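Local structure of Lmo2812 protein (Listeria monocytogenes EGD-e, 5ZQA) at residues A[52-57]-A[174-179]; A[107-112]-A[201-206]; A[217-222]-A[241-246]. The protein is a penicillin-binding protein of the S11 peptidase family that probably acts as a serine-type D-Ala-D-Ala carboxypeptidase, trimming peptidoglycan stem peptides in the cell wall. All blocks are in the same frame, centred on the assembly; numbering follows the deposited sequence.

Interaction 1: A[52-57]-A[174-179]; sequences QNADKV and TTKDLF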
# COMPACT_ATOMS: atom_id res chain seq x y z
N GLN A 52 10.96 -14.65 6.16
CA GLN A 52 10.33 -15.94 5.91
C GLN A 52 9.75 -15.93 4.51
O GLN A 52 8.84 -15.15 4.23
CB GLN A 52 9.24 -16.21 6.95
CG GLN A 52 8.46 -17.49 6.73
CD GLN A 52 7.33 -17.66 7.74
OE1 GLN A 52 7.27 -16.95 8.75
NE2 GLN A 52 6.43 -18.59 7.46
N ASN A 53 10.30 -16.76 3.62
CA ASN A 53 9.87 -16.78 2.21
C ASN A 53 10.00 -15.41 1.57
O ASN A 53 9.13 -14.99 0.80
CB ASN A 53 8.42 -17.29 2.09
CG ASN A 53 8.31 -18.78 2.33
OD1 ASN A 53 9.26 -19.53 2.10
ND2 ASN A 53 7.14 -19.22 2.80
N ALA A 54 11.10 -14.72 1.86
CA ALA A 54 11.28 -13.33 1.44
C ALA A 54 11.52 -13.18 -0.06
O ALA A 54 11.44 -12.07 -0.61
CB ALA A 54 12.42 -12.71 2.21
N ASP A 55 11.86 -14.29 -0.72
CA ASP A 55 12.12 -14.31 -2.15
C ASP A 55 10.96 -14.92 -2.94
O ASP A 55 11.03 -15.01 -4.16
CB ASP A 55 13.41 -15.09 -2.47
CG ASP A 55 14.64 -14.48 -1.82
OD1 ASP A 55 15.12 -13.43 -2.31
OD2 ASP A 55 15.14 -15.07 -0.84
N LYS A 56 9.91 -15.34 -2.24
CA LYS A 56 8.78 -15.99 -2.86
C LYS A 56 7.86 -14.98 -3.56
O LYS A 56 7.46 -13.97 -2.98
CB LYS A 56 7.98 -16.79 -1.83
CG LYS A 56 6.76 -17.50 -2.42
CD LYS A 56 6.09 -18.42 -1.42
CE LYS A 56 4.91 -19.14 -2.07
NZ LYS A 56 4.13 -19.96 -1.11
N VAL A 57 7.52 -15.26 -4.81
CA VAL A 57 6.60 -14.40 -5.55
C VAL A 57 5.16 -14.60 -5.05
O VAL A 57 4.64 -15.71 -5.03
CB VAL A 57 6.68 -14.68 -7.06
CG1 VAL A 57 5.68 -13.82 -7.82
CG2 VAL A 57 8.10 -14.42 -7.55
N THR A 174 7.63 -9.52 -3.97
CA THR A 174 8.25 -10.27 -2.88
C THR A 174 8.36 -9.37 -1.67
O THR A 174 8.27 -8.15 -1.83
CB THR A 174 9.66 -10.75 -3.24
OG1 THR A 174 10.50 -9.60 -3.44
CG2 THR A 174 9.65 -11.58 -4.52
N THR A 175 8.60 -9.92 -0.48
CA THR A 175 8.77 -9.02 0.67
C THR A 175 9.96 -8.11 0.46
O THR A 175 9.94 -6.96 0.89
CB THR A 175 8.95 -9.74 2.02
OG1 THR A 175 10.22 -10.40 2.07
CG2 THR A 175 7.82 -10.72 2.28
N LYS A 176 11.01 -8.61 -0.19
CA LYS A 176 12.19 -7.80 -0.45
C LYS A 176 11.85 -6.60 -1.34
O LYS A 176 12.25 -5.47 -1.05
CB LYS A 176 13.30 -8.65 -1.07
CG LYS A 176 13.94 -9.63 -0.09
CD LYS A 176 15.09 -10.37 -0.77
CE LYS A 176 15.94 -11.11 0.26
NZ LYS A 176 16.53 -10.19 1.28
N ASP A 177 11.11 -6.83 -2.43
CA ASP A 177 10.76 -5.74 -3.32
C ASP A 177 9.76 -4.77 -2.67
O ASP A 177 9.84 -3.55 -2.88
CB ASP A 177 10.18 -6.29 -4.62
CG ASP A 177 11.24 -6.66 -5.63
OD1 ASP A 177 12.40 -6.21 -5.52
OD2 ASP A 177 10.89 -7.39 -6.57
N LEU A 178 8.83 -5.30 -1.88
CA LEU A 178 7.87 -4.45 -1.19
C LEU A 178 8.55 -3.56 -0.15
O LEU A 178 8.16 -2.40 0.03
CB LEU A 178 6.76 -5.30 -0.56
CG LEU A 178 5.82 -5.96 -1.57
CD1 LEU A 178 4.95 -6.97 -0.87
CD2 LEU A 178 4.97 -4.91 -2.30
N PHE A 179 9.58 -4.07 0.52
CA PHE A 179 10.38 -3.23 1.41
C PHE A 179 11.01 -2.06 0.64
O PHE A 179 10.97 -0.93 1.11
CB PHE A 179 11.48 -4.06 2.09
CG PHE A 179 12.55 -3.21 2.74
CD1 PHE A 179 12.22 -2.29 3.72
CD2 PHE A 179 13.87 -3.34 2.35
CE1 PHE A 179 13.19 -1.50 4.31
CE2 PHE A 179 14.86 -2.55 2.95
CZ PHE A 179 14.51 -1.63 3.93
O HOH W 1 8.05 -12.78 -0.56
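Ala54 and Asp55 lie against Thr174, Thr175 and Lys176 where a tight turn meets the N-terminus of a helix, a small, partly buried contact held by a shared water and close van der Waals packing. The turn, type I from Asn53 to Lys56, follows edge strand 48-52 of the five-stranded sheet, and the helix is 175-188. Ala54 sits at the centre: its CB touches Thr175 OG1 at 3.2 Å, with Lys176 CG farther off on the same side, and its shortness lets the turn approach the helix closely. The hydroxyl itself bonds to Tyr41 OH on strand 37-42, while its approach to Ala54 O is long and weak. Thr174 is the N-cap, its OG1 placed between the backbone N and the carbonyl carbon (chi1 64°), where it accepts from Asp177 N at 3.0 Å with an N-H...O angle of 165°. That leaves the methyl CG2 for the turn, lying 3.6 Å from Lys56 O. A threonine suits both tasks, hydroxyl for the helix and methyl for the neighbour. Antiparallel sheet with helices packed on it is the core of the transpeptidase-like fold shared by penicillin-binding proteins and serine beta-lactamases, and here one of those helices begins beside the end of an edge strand. Water 1 joins the two backbones: it donates to Asn53 O and Lys56 O, each at 2.8 Å, and accepts from Thr175 N at 2.9 Å, giving this first-turn amide a partner. Farther out, the aliphatic part of Lys176 slants across the carboxylate of Asp55, CD coming within 3.4 Å of OD1. A bend at the last torsion (chi4 -59°) accompanies a salt bridge from its NZ to Glu51, with the Asp55 carboxylate 5.0 Å from that nitrogen at OD1.

Interaction 2: A[107-112]-A[201-206]; sequences RTWSVR and VTTDKG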
# COMPACT_ATOMS: atom_id res chain seq x y z
N ARG A 107 -19.85 10.77 -7.76
CA ARG A 107 -18.99 10.40 -8.88
C ARG A 107 -17.71 11.22 -8.94
O ARG A 107 -16.65 10.71 -9.31
CB ARG A 107 -19.77 10.56 -10.19
CG ARG A 107 -18.98 10.25 -11.45
CD ARG A 107 -18.63 8.78 -11.52
NE ARG A 107 -19.82 7.94 -11.57
CZ ARG A 107 -19.83 6.64 -11.29
NH1 ARG A 107 -18.71 6.02 -10.93
NH2 ARG A 107 -20.96 5.95 -11.37
N THR A 108 -17.80 12.49 -8.56
CA THR A 108 -16.72 13.44 -8.83
C THR A 108 -16.01 13.90 -7.56
O THR A 108 -16.64 14.40 -6.64
CB THR A 108 -17.28 14.66 -9.58
OG1 THR A 108 -17.94 14.22 -10.77
CG2 THR A 108 -16.17 15.66 -9.95
N TRP A 109 -14.69 13.72 -7.53
CA TRP A 109 -13.87 13.99 -6.34
C TRP A 109 -12.58 14.69 -6.70
O TRP A 109 -12.07 14.51 -7.81
CB TRP A 109 -13.50 12.69 -5.62
CG TRP A 109 -14.68 11.94 -5.09
CD1 TRP A 109 -15.54 11.15 -5.80
CD2 TRP A 109 -15.13 11.91 -3.73
NE1 TRP A 109 -16.50 10.63 -4.96
CE2 TRP A 109 -16.28 11.09 -3.69
CE3 TRP A 109 -14.68 12.50 -2.55
CZ2 TRP A 109 -16.97 10.83 -2.51
CZ3 TRP A 109 -15.37 12.25 -1.38
CH2 TRP A 109 -16.50 11.42 -1.37
N SER A 110 -12.02 15.43 -5.75
CA SER A 110 -10.70 16.02 -5.95
C SER A 110 -9.63 14.94 -5.92
O SER A 110 -9.80 13.89 -5.31
CB SER A 110 -10.41 17.07 -4.88
OG SER A 110 -10.24 16.46 -3.61
N VAL A 111 -8.52 15.21 -6.59
CA VAL A 111 -7.36 14.33 -6.55
C VAL A 111 -6.92 14.07 -5.11
O VAL A 111 -6.59 12.93 -4.76
CB VAL A 111 -6.19 14.93 -7.38
CG1 VAL A 111 -4.88 14.24 -7.07
CG2 VAL A 111 -6.54 14.87 -8.88
N ARG A 112 -6.95 15.10 -4.27
CA ARG A 112 -6.66 14.93 -2.85
C ARG A 112 -7.55 13.86 -2.22
O ARG A 112 -7.07 12.94 -1.56
CB ARG A 112 -6.85 16.26 -2.11
CG ARG A 112 -6.90 16.16 -0.59
CD ARG A 112 -5.63 15.59 0.01
NE ARG A 112 -4.50 16.48 -0.19
CZ ARG A 112 -3.24 16.18 0.10
NH1 ARG A 112 -2.93 14.99 0.61
NH2 ARG A 112 -2.29 17.08 -0.14
N VAL A 201 -10.10 9.84 7.95
CA VAL A 201 -9.80 11.02 7.14
C VAL A 201 -11.10 11.71 6.74
O VAL A 201 -12.01 11.09 6.20
CB VAL A 201 -8.99 10.67 5.88
CG1 VAL A 201 -8.76 11.92 5.04
CG2 VAL A 201 -7.67 10.01 6.26
N THR A 202 -11.19 13.00 7.04
CA THR A 202 -12.34 13.78 6.59
C THR A 202 -11.99 14.38 5.25
O THR A 202 -11.07 15.20 5.16
CB THR A 202 -12.72 14.88 7.59
OG1 THR A 202 -13.06 14.28 8.85
CG2 THR A 202 -13.91 15.68 7.07
N THR A 203 -12.68 13.94 4.21
CA THR A 203 -12.38 14.41 2.88
C THR A 203 -12.76 15.87 2.74
O THR A 203 -13.55 16.41 3.54
CB THR A 203 -13.13 13.60 1.81
OG1 THR A 203 -14.54 13.74 2.02
CG2 THR A 203 -12.74 12.13 1.88
N ASP A 204 -12.20 16.51 1.73
CA ASP A 204 -12.55 17.89 1.46
C ASP A 204 -14.01 18.00 1.03
O ASP A 204 -14.66 19.02 1.28
CB ASP A 204 -11.62 18.49 0.40
CG ASP A 204 -10.20 18.69 0.94
OD1 ASP A 204 -10.00 18.56 2.17
OD2 ASP A 204 -9.29 18.98 0.14
N LYS A 205 -14.55 16.96 0.40
CA LYS A 205 -15.97 16.97 0.04
C LYS A 205 -16.83 16.93 1.30
O LYS A 205 -17.90 17.55 1.35
CB LYS A 205 -16.31 15.80 -0.89
CG LYS A 205 -17.68 15.93 -1.56
CD LYS A 205 -18.05 14.71 -2.37
CE LYS A 205 -17.33 14.68 -3.69
NZ LYS A 205 -17.61 15.87 -4.54
N GLY A 206 -16.38 16.21 2.32
CA GLY A 206 -17.09 16.15 3.58
C GLY A 206 -17.21 14.76 4.19
O GLY A 206 -17.28 14.61 5.41
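Lys205 lies across one face of the Trp109 indole, the two side chains crossing at about a right angle. Its CE sits 3.6 Å from the centroid of the six-membered ring and 13° off the normal, a CH-pi contact, while CB and CD cover the CZ3 and CH2 end. Two bends, at chi3 (-77°) and chi4, carry NZ back over the five-membered ring, 5.0 Å from its centroid in a cation-pi interaction, and on to Thr108 O at 2.7 Å. The ammonium has a carbonyl in front and a pi cloud below. A lysine suits this place because its methylenes pack on the ring while its charge reaches a backbone oxygen.

At the edge of the indole, Thr203 OG1 lies in the ring plane, 3.8 Å from CZ3. The same oxygen accepts from Gly206 N at 3.1 Å and bonds to Ala207 O. Asp113 takes the backbone N of both Asp204 and Lys205. Across the contact, Asp204 OD2 meets Arg112 CG at 3.8 Å, carboxylate and guanidinium planes 60° apart and charged atoms not touching. Thr203 and Gly206 form an ST motif that shapes the hairpin turn joining strands 200-202 and 208-210, which rests against strand 108-110 and the start of helix 111-120.

Interaction 3: A[217-222]-A[241-246]; sequences GSIQGL and AERGGK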
# COMPACT_ATOMS: atom_id res chain seq x y z
N GLY A 217 -2.61 3.52 16.72
CA GLY A 217 -2.94 3.76 18.12
C GLY A 217 -2.75 2.56 19.02
O GLY A 217 -2.94 2.65 20.24
N SER A 218 -2.37 1.42 18.44
CA SER A 218 -2.14 0.19 19.21
C SER A 218 -0.67 -0.17 19.34
O SER A 218 -0.26 -0.85 20.29
CB SER A 218 -2.89 -0.97 18.56
OG SER A 218 -4.29 -0.77 18.68
N ILE A 219 0.13 0.25 18.37
CA ILE A 219 1.57 0.05 18.40
C ILE A 219 2.22 1.41 18.42
O ILE A 219 2.02 2.21 17.49
CB ILE A 219 2.08 -0.75 17.18
CG1 ILE A 219 1.47 -2.16 17.18
CG2 ILE A 219 3.60 -0.82 17.19
CD1 ILE A 219 1.96 -3.04 16.05
N GLN A 220 2.99 1.70 19.46
CA GLN A 220 3.61 3.01 19.57
C GLN A 220 4.52 3.24 18.38
O GLN A 220 5.26 2.34 17.97
CB GLN A 220 4.38 3.14 20.89
CG GLN A 220 4.85 4.55 21.17
CD GLN A 220 6.14 4.90 20.47
OE1 GLN A 220 7.02 4.04 20.29
NE2 GLN A 220 6.27 6.15 20.06
N GLY A 221 4.43 4.43 17.80
CA GLY A 221 5.29 4.81 16.70
C GLY A 221 4.80 4.35 15.33
O GLY A 221 5.37 4.75 14.32
N LEU A 222 3.76 3.53 15.29
CA LEU A 222 3.28 3.01 14.00
C LEU A 222 2.51 4.08 13.25
O LEU A 222 1.56 4.66 13.78
CB LEU A 222 2.40 1.77 14.21
CG LEU A 222 1.99 1.12 12.88
CD1 LEU A 222 2.76 -0.15 12.64
CD2 LEU A 222 0.50 0.87 12.80
N ALA A 241 6.95 1.84 11.40
CA ALA A 241 7.00 2.51 12.70
C ALA A 241 8.38 3.09 12.89
O ALA A 241 9.36 2.52 12.41
CB ALA A 241 6.68 1.53 13.82
N GLU A 242 8.47 4.20 13.61
CA GLU A 242 9.76 4.79 13.96
C GLU A 242 9.84 5.01 15.46
O GLU A 242 8.88 5.51 16.08
CB GLU A 242 9.98 6.12 13.22
CG GLU A 242 11.34 6.75 13.49
CD GLU A 242 11.51 8.10 12.81
OE1 GLU A 242 10.51 8.85 12.70
OE2 GLU A 242 12.64 8.41 12.39
N ARG A 243 10.96 4.60 16.05
CA ARG A 243 11.26 4.83 17.47
C ARG A 243 12.72 5.18 17.62
O ARG A 243 13.58 4.48 17.09
CB ARG A 243 10.96 3.60 18.31
CG ARG A 243 9.52 3.15 18.28
CD ARG A 243 9.33 1.88 19.08
NE ARG A 243 7.97 1.38 18.94
CZ ARG A 243 7.57 0.17 19.27
NH1 ARG A 243 8.44 -0.71 19.78
NH2 ARG A 243 6.31 -0.18 19.09
N GLY A 244 13.01 6.23 18.38
CA GLY A 244 14.40 6.61 18.64
C GLY A 244 15.20 6.88 17.38
O GLY A 244 16.40 6.59 17.33
N GLY A 245 14.55 7.43 16.36
CA GLY A 245 15.22 7.73 15.10
C GLY A 245 15.42 6.55 14.17
O GLY A 245 15.96 6.71 13.07
N LYS A 246 14.98 5.37 14.59
CA LYS A 246 15.11 4.16 13.79
C LYS A 246 13.75 3.77 13.24
O LYS A 246 12.81 3.58 14.00
CB LYS A 246 15.69 3.01 14.63
CG LYS A 246 15.51 1.62 14.01
CD LYS A 246 16.02 0.52 14.92
CE LYS A 246 15.68 -0.85 14.37
NZ LYS A 246 16.17 -1.94 15.26
O HOH W 2 8.24 7.13 18.14
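Two nitrogens of the Arg243 guanidinium, NE and NH2, converge on one oxygen, Gln220 O, each at 3.0 Å. The oxygen lies in the guanidinium plane, yet the two donors meet it differently: NH2 arrives in the carbonyl plane on a lone pair, whereas NE stands above that plane, 48° out of it. An arginine chain extended from CG to NE can span the gap and present both N-H groups to one oxygen. The Gln220 side chain bends at chi2 (-83°) and crosses Arg243 obliquely, with OE1 against its CG at 3.3 Å. Gln220 NE2 donates to water 2, which in turn donates to Glu242 O at 2.7 Å.

Next to these groups, toward the body of the sheet, the backbones pair. Leu222 and Ala241 form an antiparallel non-hydrogen-bonded pair where edge strand 222-230 of the five-stranded sheet starts beside strand 236-243; Glu242 N donates to Gly221 O at 3.2 Å, and Ala241 CA adds a CA-H...O contact to that oxygen. A type II turn from Ile219 to Leu222 leads into the strand, and Gly221, with its positive phi (85°), lets the two backbones come close at this point.

Ala241 CB packs on Leu222 CB at 4.3 Å, and Met269 of helix 258-272 covers both side chains. Outside this, Ile219 CG2 touches Arg243 NH2 at the guanidinium edge.

Overall arrangement
All three contacts are partly buried, set well out from the chain's centre, and none touches another. Interactions 1 and 3 belong to the same five-stranded sheet but to its two outermost strands: interaction 1 follows the end of strand 48-52, and interaction 3 opens strand 222-230. Interaction 2 joins hairpin 200-210 to strand 108-110 of another small sheet and lies across the chain's centre from interaction 1, about 21 Å away at the nearest atoms. Their chemistry differs accordingly. A water, a threonine cap and a lysine chain fit turn to helix start in interaction 1, an aromatic face and a lysine dominate interaction 2, and strand pairing with a two-pronged arginine bond marks interaction 3.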